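Local coordinates for benzyl alcohol dehydrogenase (Acinetobacter calcoaceticus, PDB 1F8F), which probably oxidises benzyl alcohol to benzaldehyde with NAD as the hydride acceptor, as a zinc-dependent member of the medium-chain alcohol dehydrogenase family, at residues A[9-17]-A[51-62]. Residues are numbered along the deposited sequence; the frame is centred on the assembly and turned at random.
Sequences AAVTPCKGA and RDQKYPVPLPAV. Unlike the reference sequence in segment 51-62: Lys54 (reference Tyr).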
ATOM      1  N   ALA A   9      36.261  12.936 -27.185  1.00 39.26           N
ATOM      2  CA  ALA A   9      35.438  13.036 -25.978  1.00 41.15           C
ATOM      3  C   ALA A   9      35.845  14.257 -25.186  1.00 40.27           C
ATOM      4  O   ALA A   9      37.032  14.513 -25.180  1.00 41.41           O
ATOM      5  CB  ALA A   9      35.587  11.824 -25.061  1.00 39.49           C
ATOM      6  N   ALA A  10      34.965  14.885 -24.461  1.00 41.12           N
ATOM      7  CA  ALA A  10      35.281  16.020 -23.627  1.00 43.12           C
ATOM      8  C   ALA A  10      35.843  15.572 -22.284  1.00 45.50           C
ATOM      9  O   ALA A  10      35.115  14.962 -21.483  1.00 47.99           O
ATOM     10  CB  ALA A  10      34.007  16.847 -23.406  1.00 41.63           C
ATOM     11  N   VAL A  11      37.057  15.959 -21.914  1.00 45.89           N
ATOM     12  CA  VAL A  11      37.695  15.593 -20.666  1.00 43.48           C
ATOM     13  C   VAL A  11      37.690  16.682 -19.609  1.00 44.91           C
ATOM     14  O   VAL A  11      37.900  17.867 -19.917  1.00 45.23           O
ATOM     15  CB  VAL A  11      39.159  15.210 -20.994  1.00 42.94           C
ATOM     16  CG1 VAL A  11      39.960  15.060 -19.701  1.00 42.80           C
ATOM     17  CG2 VAL A  11      39.277  13.966 -21.862  1.00 38.33           C
ATOM     18  N   THR A  12      37.457  16.349 -18.340  1.00 43.64           N
ATOM     19  CA  THR A  12      37.523  17.306 -17.257  1.00 45.64           C
ATOM     20  C   THR A  12      38.837  17.067 -16.518  1.00 48.90           C
ATOM     21  O   THR A  12      38.889  16.214 -15.645  1.00 47.59           O
ATOM     22  CB  THR A  12      36.333  17.134 -16.313  1.00 42.97           C
ATOM     23  OG1 THR A  12      35.090  17.485 -16.933  1.00 42.57           O
ATOM     24  CG2 THR A  12      36.494  18.029 -15.105  1.00 42.53           C
ATOM     25  N   PRO A  13      39.916  17.773 -16.855  1.00 51.88           N
ATOM     26  CA  PRO A  13      41.242  17.535 -16.319  1.00 51.32           C
ATOM     27  C   PRO A  13      41.491  17.817 -14.869  1.00 51.03           C
ATOM     28  O   PRO A  13      42.391  17.126 -14.388  1.00 51.09           O
ATOM     29  CB  PRO A  13      42.194  18.333 -17.217  1.00 51.55           C
ATOM     30  CG  PRO A  13      41.405  18.442 -18.478  1.00 53.02           C
ATOM     31  CD  PRO A  13      40.005  18.777 -17.949  1.00 52.78           C
ATOM     32  N   CYS A  14      40.848  18.716 -14.148  1.00 52.13           N
ATOM     33  CA  CYS A  14      41.171  18.899 -12.738  1.00 54.26           C
ATOM     34  C   CYS A  14      40.078  19.676 -12.023  1.00 55.35           C
ATOM     35  O   CYS A  14      39.117  20.141 -12.645  1.00 56.26           O
ATOM     36  CB  CYS A  14      42.507  19.615 -12.522  1.00 56.11           C
ATOM     37  SG  CYS A  14      42.662  21.318 -13.144  1.00 54.51           S
ATOM     38  N   LYS A  15      40.233  19.806 -10.711  1.00 56.56           N
ATOM     39  CA  LYS A  15      39.229  20.535  -9.945  1.00 58.09           C
ATOM     40  C   LYS A  15      38.947  21.804 -10.739  1.00 59.20           C
ATOM     41  O   LYS A  15      39.808  22.561 -11.177  1.00 60.63           O
ATOM     42  CB  LYS A  15      39.637  20.803  -8.517  1.00 59.19           C
ATOM     43  CG  LYS A  15      38.737  21.720  -7.708  1.00 60.69           C
ATOM     44  CD  LYS A  15      38.892  21.528  -6.211  1.00 61.81           C
ATOM     45  CE  LYS A  15      38.392  22.712  -5.412  1.00 63.84           C
ATOM     46  NZ  LYS A  15      37.062  23.213  -5.838  1.00 64.42           N
ATOM     47  N   GLY A  16      37.685  21.977 -11.064  1.00 58.54           N
ATOM     48  CA  GLY A  16      37.140  23.087 -11.787  1.00 57.35           C
ATOM     49  C   GLY A  16      37.591  23.368 -13.199  1.00 53.28           C
ATOM     50  O   GLY A  16      37.146  24.376 -13.731  1.00 54.25           O
ATOM     51  N   ALA A  17      38.390  22.567 -13.845  1.00 51.03           N
ATOM     52  CA  ALA A  17      38.852  22.860 -15.194  1.00 50.26           C
ATOM     53  C   ALA A  17      37.716  22.859 -16.202  1.00 49.14           C
ATOM     54  O   ALA A  17      36.639  22.327 -15.978  1.00 48.15           O
ATOM     55  CB  ALA A  17      39.932  21.839 -15.504  1.00 49.67           C
ATOM     56  N   ARG A  51      32.938  18.334 -11.173  1.00 50.07           N
ATOM     57  CA  ARG A  51      34.064  19.061 -11.751  1.00 51.43           C
ATOM     58  C   ARG A  51      34.702  19.918 -10.646  1.00 53.14           C
ATOM     59  O   ARG A  51      35.892  19.852 -10.362  1.00 52.73           O
ATOM     60  CB  ARG A  51      33.468  19.843 -12.922  1.00 48.33           C
ATOM     61  CG  ARG A  51      34.340  20.930 -13.490  1.00 46.03           C
ATOM     62  CD  ARG A  51      33.633  22.132 -14.069  1.00 43.28           C
ATOM     63  NE  ARG A  51      32.802  22.840 -13.107  1.00 41.19           N
ATOM     64  CZ  ARG A  51      31.896  23.761 -13.406  1.00 41.42           C
ATOM     65  NH1 ARG A  51      31.649  24.045 -14.686  1.00 43.26           N
ATOM     66  NH2 ARG A  51      31.167  24.357 -12.475  1.00 38.80           N
ATOM     67  N   ASP A  52      33.791  20.512  -9.874  1.00 56.85           N
ATOM     68  CA  ASP A  52      34.124  21.314  -8.714  1.00 61.24           C
ATOM     69  C   ASP A  52      34.400  20.470  -7.479  1.00 64.70           C
ATOM     70  O   ASP A  52      34.595  20.957  -6.366  1.00 65.01           O
ATOM     71  CB  ASP A  52      32.994  22.290  -8.395  1.00 60.00           C
ATOM     72  CG  ASP A  52      32.692  23.266  -9.516  1.00 59.05           C
ATOM     73  OD1 ASP A  52      33.456  23.283 -10.500  1.00 56.63           O
ATOM     74  OD2 ASP A  52      31.676  23.983  -9.364  1.00 58.30           O
ATOM     75  N   GLN A  53      34.390  19.162  -7.636  1.00 67.71           N
ATOM     76  CA  GLN A  53      34.698  18.182  -6.635  1.00 70.52           C
ATOM     77  C   GLN A  53      33.931  18.230  -5.343  1.00 72.50           C
ATOM     78  O   GLN A  53      34.341  17.559  -4.390  1.00 71.46           O
ATOM     79  CB  GLN A  53      36.195  18.230  -6.313  1.00 70.93           C
ATOM     80  CG  GLN A  53      37.057  18.016  -7.546  1.00 70.69           C
ATOM     81  CD  GLN A  53      37.132  16.534  -7.829  1.00 70.83           C
ATOM     82  OE1 GLN A  53      38.132  15.902  -7.501  1.00 71.62           O
ATOM     83  NE2 GLN A  53      36.064  16.032  -8.432  1.00 71.05           N
ATOM     84  N   LYS A  54      32.690  18.692  -5.316  1.00 75.21           N
ATOM     85  CA  LYS A  54      31.873  18.573  -4.116  1.00 77.34           C
ATOM     86  C   LYS A  54      31.463  17.119  -3.970  1.00 79.62           C
ATOM     87  O   LYS A  54      30.616  16.767  -3.162  1.00 79.27           O
ATOM     88  CB  LYS A  54      30.679  19.525  -4.166  1.00 79.36           C
ATOM     89  CG  LYS A  54      31.151  20.939  -4.452  1.00 81.47           C
ATOM     90  CD  LYS A  54      30.064  21.990  -4.579  1.00 81.43           C
ATOM     91  CE  LYS A  54      30.691  23.321  -5.007  1.00 82.18           C
ATOM     92  NZ  LYS A  54      31.925  23.625  -4.219  1.00 82.10           N
ATOM     93  N   TYR A  55      31.984  16.183  -4.710  1.00 81.18           N
ATOM     94  CA  TYR A  55      31.896  14.775  -4.840  1.00 79.84           C
ATOM     95  C   TYR A  55      33.203  14.271  -5.483  1.00 83.14           C
ATOM     96  O   TYR A  55      33.556  14.661  -6.592  1.00 81.02           O
ATOM     97  CB  TYR A  55      30.744  14.322  -5.712  1.00 81.72           C
ATOM     98  CG  TYR A  55      29.361  14.097  -5.167  1.00 87.51           C
ATOM     99  CD1 TYR A  55      28.957  14.435  -3.888  1.00 81.78           C
ATOM    100  CD2 TYR A  55      28.394  13.544  -6.004  1.00 81.88           C
ATOM    101  CE1 TYR A  55      27.677  14.221  -3.437  1.00 82.56           C
ATOM    102  CE2 TYR A  55      27.102  13.319  -5.577  1.00 82.66           C
ATOM    103  CZ  TYR A  55      26.747  13.658  -4.284  1.00 89.25           C
ATOM    104  OH  TYR A  55      25.457  13.441  -3.844  1.00 82.03           O
ATOM    105  N   PRO A  56      33.862  13.338  -4.807  1.00 82.37           N
ATOM    106  CA  PRO A  56      35.120  12.783  -5.221  1.00 80.43           C
ATOM    107  C   PRO A  56      35.234  11.812  -6.370  1.00 78.93           C
ATOM    108  O   PRO A  56      35.892  10.773  -6.197  1.00 79.56           O
ATOM    109  CB  PRO A  56      35.683  12.137  -3.942  1.00 81.67           C
ATOM    110  CG  PRO A  56      34.470  11.780  -3.158  1.00 82.94           C
ATOM    111  CD  PRO A  56      33.446  12.838  -3.471  1.00 81.51           C
ATOM    112  N   VAL A  57      34.734  12.178  -7.547  1.00 75.66           N
ATOM    113  CA  VAL A  57      34.983  11.327  -8.721  1.00 72.40           C
ATOM    114  C   VAL A  57      36.417  11.709  -9.085  1.00 70.26           C
ATOM    115  O   VAL A  57      36.770  12.885  -9.073  1.00 69.14           O
ATOM    116  CB  VAL A  57      34.014  11.545  -9.877  1.00 72.16           C
ATOM    117  CG1 VAL A  57      34.511  10.921 -11.172  1.00 71.03           C
ATOM    118  CG2 VAL A  57      32.629  10.997  -9.547  1.00 71.71           C
ATOM    119  N   PRO A  58      37.262  10.729  -9.308  1.00 69.27           N
ATOM    120  CA  PRO A  58      38.655  10.967  -9.631  1.00 67.92           C
ATOM    121  C   PRO A  58      38.886  11.553 -11.010  1.00 65.94           C
ATOM    122  O   PRO A  58      38.481  10.964 -12.018  1.00 65.68           O
ATOM    123  CB  PRO A  58      39.292   9.600  -9.463  1.00 68.37           C
ATOM    124  CG  PRO A  58      38.202   8.624  -9.718  1.00 68.87           C
ATOM    125  CD  PRO A  58      36.922   9.289  -9.306  1.00 69.30           C
ATOM    126  N   LEU A  59      39.603  12.673 -11.043  1.00 63.09           N
ATOM    127  CA  LEU A  59      39.998  13.410 -12.235  1.00 60.21           C
ATOM    128  C   LEU A  59      41.469  13.195 -12.555  1.00 59.36           C
ATOM    129  O   LEU A  59      42.320  13.126 -11.666  1.00 60.90           O
ATOM    130  CB  LEU A  59      39.759  14.906 -12.040  1.00 58.58           C
ATOM    131  CG  LEU A  59      38.330  15.302 -11.682  1.00 57.34           C
ATOM    132  CD1 LEU A  59      38.259  16.716 -11.126  1.00 56.95           C
ATOM    133  CD2 LEU A  59      37.439  15.134 -12.902  1.00 55.61           C
ATOM    134  N   PRO A  60      41.791  13.084 -13.834  1.00 57.48           N
ATOM    135  CA  PRO A  60      40.880  13.284 -14.940  1.00 55.32           C
ATOM    136  C   PRO A  60      39.869  12.259 -15.424  1.00 53.04           C
ATOM    137  O   PRO A  60      40.111  11.053 -15.372  1.00 52.03           O
ATOM    138  CB  PRO A  60      41.891  13.457 -16.111  1.00 55.07           C
ATOM    139  CG  PRO A  60      42.995  12.508 -15.725  1.00 55.59           C
ATOM    140  CD  PRO A  60      43.204  12.843 -14.269  1.00 55.78           C
ATOM    141  N   ALA A  61      38.781  12.711 -16.081  1.00 49.18           N
ATOM    142  CA  ALA A  61      37.733  11.841 -16.608  1.00 45.72           C
ATOM    143  C   ALA A  61      36.731  12.435 -17.608  1.00 43.13           C
ATOM    144  O   ALA A  61      36.619  13.650 -17.753  1.00 39.64           O
ATOM    145  CB  ALA A  61      36.880  11.433 -15.399  1.00 45.26           C
ATOM    146  N   VAL A  62      36.005  11.556 -18.307  1.00 40.31           N
ATOM    147  CA  VAL A  62      34.924  11.904 -19.216  1.00 38.28           C
ATOM    148  C   VAL A  62      33.546  11.806 -18.523  1.00 35.12           C
ATOM    149  O   VAL A  62      33.148  10.698 -18.185  1.00 30.60           O
ATOM    150  CB  VAL A  62      34.861  11.013 -20.467  1.00 38.30           C
ATOM    151  CG1 VAL A  62      33.686  11.386 -21.359  1.00 37.88           C
ATOM    152  CG2 VAL A  62      36.154  11.034 -21.293  1.00 38.41           C
TER
HETATM  153  O   HOH W   1      35.567  21.799  -3.562  1.00 57.70           O
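Gly16 N, in the type II turn from Cys14 to Ala17, reaches Arg51 O, near the C-terminal end of the helix, at 2.9 Å; the bond is nearly straight at the hydrogen, yet the donor stands 55° above the carbonyl plane. The CA-H of Lys15 adds a contact to the same oxygen. The Lys15 chain crosses Gln53 obliquely, CB 3.9 Å from Gln53 CG, and the bend at its last torsion (chi4 47°) sets NZ at a weak bond to Asp52 O, backed by a water bridging the two atoms. Here the helix closes in a Schellman motif with Gln53 as its C-prime residue. Arg51 grips the carboxylate of Asp52 side-on, NE to OD1 at 2.7 Å and NH2 to OD2. The N-terminal hairpin of strands 5-11 and 20-26 is joined here to the loop between helix 45-51 and strand 66-74, in the GroES-like region of the alcohol dehydrogenase. Farther along, Thr12 N meets Ala61 O at 2.9 Å in a single antiparallel bridge, a hydrogen-bonded pair, just beyond the cis peptide before Pro60. Leu59 spreads its two methyls along the chain, CD1 3.6 Å from Cys14 C and CD2 against Thr12 O and CG2. Val62 CG2 packs on Ala9 CB.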